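Local coordinates for protein exosome complex component Rrp42 (Methanothermobacter thermautotrophicus, PDB 2WNR) that forms, as a probably non-catalytic subunit, part of the RNA-degrading exosome and probably helps to shape the active site of its partner Rrp41, at residues A[106-120]-A[150-163]. Sequence-based numbering, arbitrary orientation.
Sequences ELSRVVDRCIRESRM and LFDAAVLATVAALL
Leu-107 and Phe-151 show how two helices can be joined mainly by apolar side chains, with no hydrogen bond passing between them. The Leu-107 methyl CD2 lies 4.1 Å from the centroid of the Phe-151 ring, an off-centre CH-pi contact, and the same methyl reaches Leu-150 and Ala-154. Val-110 CG1 comes to the ring obliquely, while Glu-106 OE1 stands at its edge, 3.9 Å from CZ of Phe-151; the carboxylate is turned almost perpendicular to the ring and forms a salt bridge with Arg-220. Without the ring, as with an alanine here, Leu-107 CD2 and Val-110 CG1 would probably face a gap. At the middle, where Val-111 faces Val-155, the backbones draw closest; the small Ala-154 probably helps to allow this, its CB lying 3.6 Å from Val-111 CG2. The other methyl, CG1, anti to the backbone N (chi1 174°), is thereby carried to Thr-158, whose OG1 donates to Ala-154 O (2.7 Å) from above the carbonyl plane, so that the buried hydroxyl is satisfied within its own helix. Helices 102-117 and 150-164 both belong to the RNase PH fold, crossing at -47° with axes 9.6 Å apart at closest approach; strand 80-87 lies against the first, strands 49-55 and 58-69 against the second. Beyond Val-111 the axes diverge, and longer side chains span the wider separation: Ile-115 CG1 meets Leu-162 CD1 at 3.8 Å, and Met-120, past the Schellman motif at Arg-119, extends its chain until CE is 3.7 Å from Val-159 CG1. The far side of helix 102-117 is polar and less buried. There Arg-116 grips Asp-112 side-on, NE to OD1 at 2.8 Å, while Arg-109 and Arg-113 form salt bridges with acidic side chains of another protein's chain in the assembly.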
loop_
_atom_site.group_PDB
_atom_site.type_symbol
_atom_site.label_atom_id
_atom_site.label_comp_id
_atom_site.label_asym_id
_atom_site.label_seq_id
_atom_site.Cartn_x
_atom_site.Cartn_y
_atom_site.Cartn_z
ATOM N N GLU A 106 -17.231 5.584 -6.428
ATOM C CA GLU A 106 -18.279 6.247 -7.189
ATOM C C GLU A 106 -19.283 6.926 -6.272
ATOM O O GLU A 106 -19.526 8.138 -6.389
ATOM C CB GLU A 106 -19.011 5.280 -8.104
ATOM C CG GLU A 106 -20.036 6.016 -8.954
ATOM C CD GLU A 106 -21.026 5.095 -9.598
ATOM O OE1 GLU A 106 -21.236 3.987 -9.065
ATOM O OE2 GLU A 106 -21.601 5.487 -10.638
ATOM N N LEU A 107 -19.855 6.137 -5.360
ATOM C CA LEU A 107 -20.770 6.650 -4.347
ATOM C C LEU A 107 -20.208 7.907 -3.695
ATOM O O LEU A 107 -20.871 8.923 -3.637
ATOM C CB LEU A 107 -21.054 5.589 -3.282
ATOM C CG LEU A 107 -22.086 5.851 -2.162
ATOM C CD1 LEU A 107 -21.468 6.443 -0.922
ATOM C CD2 LEU A 107 -23.256 6.718 -2.625
ATOM N N SER A 108 -18.970 7.807 -3.233
ATOM C CA SER A 108 -18.254 8.886 -2.566
ATOM C C SER A 108 -18.140 10.147 -3.422
ATOM O O SER A 108 -18.520 11.233 -2.992
ATOM C CB SER A 108 -16.869 8.387 -2.165
ATOM O OG SER A 108 -16.420 9.063 -1.019
ATOM N N ARG A 109 -17.632 10.002 -4.640
ATOM C CA ARG A 109 -17.473 11.143 -5.552
ATOM C C ARG A 109 -18.786 11.789 -5.979
ATOM O O ARG A 109 -18.852 13.002 -6.183
ATOM C CB ARG A 109 -16.702 10.718 -6.787
ATOM C CG ARG A 109 -15.256 10.436 -6.502
ATOM C CD ARG A 109 -14.557 9.927 -7.729
ATOM N NE ARG A 109 -14.557 10.897 -8.821
ATOM C CZ ARG A 109 -13.736 11.935 -8.902
ATOM N NH1 ARG A 109 -12.860 12.156 -7.937
ATOM N NH2 ARG A 109 -13.801 12.744 -9.938
ATOM N N VAL A 110 -19.827 10.977 -6.119
ATOM C CA VAL A 110 -21.134 11.486 -6.497
ATOM C C VAL A 110 -21.729 12.328 -5.381
ATOM O O VAL A 110 -22.307 13.384 -5.644
ATOM C CB VAL A 110 -22.082 10.360 -6.979
ATOM C CG1 VAL A 110 -23.498 10.860 -7.091
ATOM C CG2 VAL A 110 -21.631 9.887 -8.345
ATOM N N VAL A 111 -21.547 11.890 -4.139
ATOM C CA VAL A 111 -21.979 12.667 -2.981
ATOM C C VAL A 111 -21.162 13.937 -2.885
ATOM O O VAL A 111 -21.702 15.020 -2.680
ATOM C CB VAL A 111 -21.823 11.890 -1.676
ATOM C CG1 VAL A 111 -22.140 12.795 -0.490
ATOM C CG2 VAL A 111 -22.710 10.659 -1.683
ATOM N N ASP A 112 -19.851 13.803 -3.048
ATOM C CA ASP A 112 -18.989 14.953 -3.013
ATOM C C ASP A 112 -19.391 15.961 -4.079
ATOM O O ASP A 112 -19.378 17.165 -3.833
ATOM C CB ASP A 112 -17.530 14.552 -3.185
ATOM C CG ASP A 112 -16.596 15.733 -2.995
ATOM O OD1 ASP A 112 -16.428 16.507 -3.955
ATOM O OD2 ASP A 112 -16.058 15.904 -1.881
ATOM N N ARG A 113 -19.749 15.464 -5.257
ATOM C CA ARG A 113 -20.146 16.330 -6.365
ATOM C C ARG A 113 -21.370 17.179 -6.005
ATOM O O ARG A 113 -21.370 18.399 -6.196
ATOM C CB ARG A 113 -20.436 15.490 -7.608
ATOM C CG ARG A 113 -20.504 16.281 -8.911
ATOM C CD ARG A 113 -20.746 15.360 -10.074
ATOM N NE ARG A 113 -19.760 14.280 -10.090
ATOM C CZ ARG A 113 -19.966 13.069 -10.608
ATOM N NH1 ARG A 113 -21.134 12.763 -11.164
ATOM N NH2 ARG A 113 -19.000 12.160 -10.560
ATOM N N CYS A 114 -22.393 16.507 -5.475
ATOM C CA CYS A 114 -23.638 17.129 -5.045
ATOM C C CYS A 114 -23.430 18.235 -4.001
ATOM O O CYS A 114 -23.927 19.356 -4.167
ATOM C CB CYS A 114 -24.563 16.059 -4.487
ATOM S SG CYS A 114 -26.261 16.560 -4.384
ATOM N N ILE A 115 -22.695 17.924 -2.935
ATOM C CA ILE A 115 -22.353 18.924 -1.919
ATOM C C ILE A 115 -21.500 20.064 -2.483
ATOM O O ILE A 115 -21.765 21.234 -2.194
ATOM C CB ILE A 115 -21.687 18.277 -0.671
ATOM C CG1 ILE A 115 -22.750 17.822 0.326
ATOM C CG2 ILE A 115 -20.759 19.236 0.045
ATOM C CD1 ILE A 115 -23.312 16.466 0.036
ATOM N N ARG A 116 -20.501 19.722 -3.295
ATOM C CA ARG A 116 -19.536 20.703 -3.797
ATOM C C ARG A 116 -20.131 21.650 -4.841
ATOM O O ARG A 116 -19.993 22.862 -4.726
ATOM C CB ARG A 116 -18.290 19.997 -4.352
ATOM C CG ARG A 116 -17.128 20.924 -4.758
ATOM C CD ARG A 116 -15.896 20.115 -5.197
ATOM N NE ARG A 116 -15.513 19.127 -4.185
ATOM C CZ ARG A 116 -14.752 19.382 -3.119
ATOM N NH1 ARG A 116 -14.256 20.610 -2.908
ATOM N NH2 ARG A 116 -14.478 18.399 -2.270
ATOM N N GLU A 117 -20.802 21.081 -5.839
ATOM C CA GLU A 117 -21.312 21.841 -6.983
ATOM C C GLU A 117 -22.534 22.711 -6.661
ATOM O O GLU A 117 -22.777 23.724 -7.321
ATOM C CB GLU A 117 -21.610 20.909 -8.164
ATOM C CG GLU A 117 -20.388 20.154 -8.693
ATOM C CD GLU A 117 -19.233 21.071 -9.086
ATOM O OE1 GLU A 117 -19.414 21.927 -9.973
ATOM O OE2 GLU A 117 -18.137 20.929 -8.505
ATOM N N SER A 118 -23.299 22.307 -5.654
ATOM C CA SER A 118 -24.400 23.112 -5.152
ATOM C C SER A 118 -23.881 24.345 -4.400
ATOM O O SER A 118 -24.643 25.269 -4.104
ATOM C CB SER A 118 -25.288 22.278 -4.233
ATOM O OG SER A 118 -24.610 21.945 -3.036
ATOM N N ARG A 119 -22.580 24.352 -4.109
ATOM C CA ARG A 119 -21.926 25.429 -3.352
ATOM C C ARG A 119 -22.657 25.636 -2.027
ATOM O O ARG A 119 -22.899 26.765 -1.582
ATOM C CB ARG A 119 -21.805 26.729 -4.182
ATOM C CG ARG A 119 -21.268 26.522 -5.614
ATOM C CD ARG A 119 -20.346 27.648 -6.088
ATOM N NE ARG A 119 -20.983 28.948 -6.000
ATOM C CZ ARG A 119 -20.635 29.990 -5.241
ATOM N NH1 ARG A 119 -19.567 29.995 -4.441
ATOM N NH2 ARG A 119 -21.397 31.070 -5.315
ATOM N N MET A 120 -23.004 24.511 -1.415
ATOM C CA MET A 120 -23.734 24.449 -0.162
ATOM C C MET A 120 -22.973 25.104 0.971
ATOM O O MET A 120 -23.560 25.800 1.800
ATOM C CB MET A 120 -23.998 22.993 0.186
ATOM C CG MET A 120 -24.507 22.750 1.581
ATOM S SD MET A 120 -25.144 21.077 1.708
ATOM C CE MET A 120 -25.748 21.128 3.395
ATOM N N LEU A 150 -27.917 3.649 -2.302
ATOM C CA LEU A 150 -26.955 4.262 -1.436
ATOM C C LEU A 150 -26.880 5.784 -1.629
ATOM O O LEU A 150 -26.715 6.527 -0.671
ATOM C CB LEU A 150 -25.613 3.630 -1.739
ATOM C CG LEU A 150 -25.004 2.549 -0.842
ATOM C CD1 LEU A 150 -25.891 1.689 0.067
ATOM C CD2 LEU A 150 -23.866 1.837 -1.559
ATOM N N PHE A 151 -27.016 6.231 -2.871
ATOM C CA PHE A 151 -26.806 7.630 -3.233
ATOM C C PHE A 151 -27.746 8.596 -2.510
ATOM O O PHE A 151 -27.292 9.600 -1.932
ATOM C CB PHE A 151 -26.923 7.821 -4.749
ATOM C CG PHE A 151 -26.005 6.948 -5.534
ATOM C CD1 PHE A 151 -24.738 7.399 -5.896
ATOM C CD2 PHE A 151 -26.397 5.669 -5.911
ATOM C CE1 PHE A 151 -23.870 6.584 -6.617
ATOM C CE2 PHE A 151 -25.536 4.842 -6.635
ATOM C CZ PHE A 151 -24.271 5.300 -6.985
ATOM N N ASP A 152 -29.047 8.292 -2.550
ATOM C CA ASP A 152 -30.051 9.198 -1.999
ATOM C C ASP A 152 -29.929 9.247 -0.493
ATOM O O ASP A 152 -30.005 10.321 0.094
ATOM C CB ASP A 152 -31.453 8.784 -2.431
ATOM C CG ASP A 152 -31.633 8.815 -3.938
ATOM O OD1 ASP A 152 -30.698 9.243 -4.644
ATOM O OD2 ASP A 152 -32.718 8.416 -4.422
ATOM N N ALA A 153 -29.704 8.081 0.113
ATOM C CA ALA A 153 -29.454 7.956 1.548
ATOM C C ALA A 153 -28.171 8.680 1.956
ATOM O O ALA A 153 -28.134 9.344 2.995
ATOM C CB ALA A 153 -29.382 6.498 1.946
ATOM N N ALA A 154 -27.136 8.560 1.123
ATOM C CA ALA A 154 -25.834 9.166 1.402
ATOM C C ALA A 154 -25.902 10.681 1.363
ATOM O O ALA A 154 -25.466 11.343 2.297
ATOM C CB ALA A 154 -24.775 8.639 0.455
ATOM N N VAL A 155 -26.468 11.224 0.295
ATOM C CA VAL A 155 -26.572 12.676 0.142
ATOM C C VAL A 155 -27.410 13.257 1.281
ATOM O O VAL A 155 -27.073 14.290 1.863
ATOM C CB VAL A 155 -27.175 13.058 -1.233
ATOM C CG1 VAL A 155 -27.558 14.525 -1.269
ATOM C CG2 VAL A 155 -26.190 12.732 -2.346
ATOM N N LEU A 156 -28.493 12.558 1.601
ATOM C CA LEU A 156 -29.409 12.985 2.643
ATOM C C LEU A 156 -28.710 13.061 4.004
ATOM O O LEU A 156 -28.877 14.037 4.733
ATOM C CB LEU A 156 -30.603 12.033 2.692
ATOM C CG LEU A 156 -31.847 12.372 3.515
ATOM C CD1 LEU A 156 -32.201 13.866 3.483
ATOM C CD2 LEU A 156 -33.003 11.544 3.001
ATOM N N ALA A 157 -27.921 12.036 4.322
ATOM C CA ALA A 157 -27.205 11.946 5.594
ATOM C C ALA A 157 -26.054 12.959 5.687
ATOM O O ALA A 157 -25.825 13.546 6.749
ATOM C CB ALA A 157 -26.693 10.529 5.819
ATOM N N THR A 158 -25.339 13.157 4.580
ATOM C CA THR A 158 -24.244 14.107 4.530
ATOM C C THR A 158 -24.776 15.519 4.720
ATOM O O THR A 158 -24.259 16.264 5.554
ATOM C CB THR A 158 -23.492 14.016 3.209
ATOM O OG1 THR A 158 -23.145 12.650 2.954
ATOM C CG2 THR A 158 -22.213 14.857 3.261
ATOM N N VAL A 159 -25.821 15.870 3.965
ATOM C CA VAL A 159 -26.479 17.157 4.134
ATOM C C VAL A 159 -26.946 17.327 5.577
ATOM O O VAL A 159 -26.679 18.365 6.200
ATOM C CB VAL A 159 -27.636 17.376 3.115
ATOM C CG1 VAL A 159 -28.484 18.582 3.489
ATOM C CG2 VAL A 159 -27.070 17.592 1.719
ATOM N N ALA A 160 -27.615 16.307 6.114
ATOM C CA ALA A 160 -28.104 16.364 7.489
ATOM C C ALA A 160 -26.951 16.612 8.464
ATOM O O ALA A 160 -27.030 17.507 9.311
ATOM C CB ALA A 160 -28.865 15.095 7.853
ATOM N N ALA A 161 -25.872 15.842 8.316
ATOM C CA ALA A 161 -24.715 15.957 9.198
ATOM C C ALA A 161 -24.075 17.350 9.136
ATOM O O ALA A 161 -23.643 17.896 10.154
ATOM C CB ALA A 161 -23.702 14.884 8.872
ATOM N N LEU A 162 -24.035 17.921 7.937
ATOM C CA LEU A 162 -23.456 19.241 7.729
ATOM C C LEU A 162 -24.244 20.318 8.456
ATOM O O LEU A 162 -23.670 21.258 9.009
ATOM C CB LEU A 162 -23.380 19.571 6.238
ATOM C CG LEU A 162 -22.279 18.851 5.458
ATOM C CD1 LEU A 162 -22.452 19.003 3.958
ATOM C CD2 LEU A 162 -20.890 19.216 5.905
ATOM N N LEU A 163 -25.564 20.174 8.439
ATOM C CA LEU A 163 -26.458 21.089 9.126
ATOM C C LEU A 163 -26.312 20.968 10.645
ATOM O O LEU A 163 -26.465 21.952 11.382
ATOM C CB LEU A 163 -27.883 20.769 8.705
ATOM C CG LEU A 163 -28.588 21.561 7.599
ATOM C CD1 LEU A 163 -27.751 22.617 6.831
ATOM C CD2 LEU A 163 -29.448 20.694 6.697
#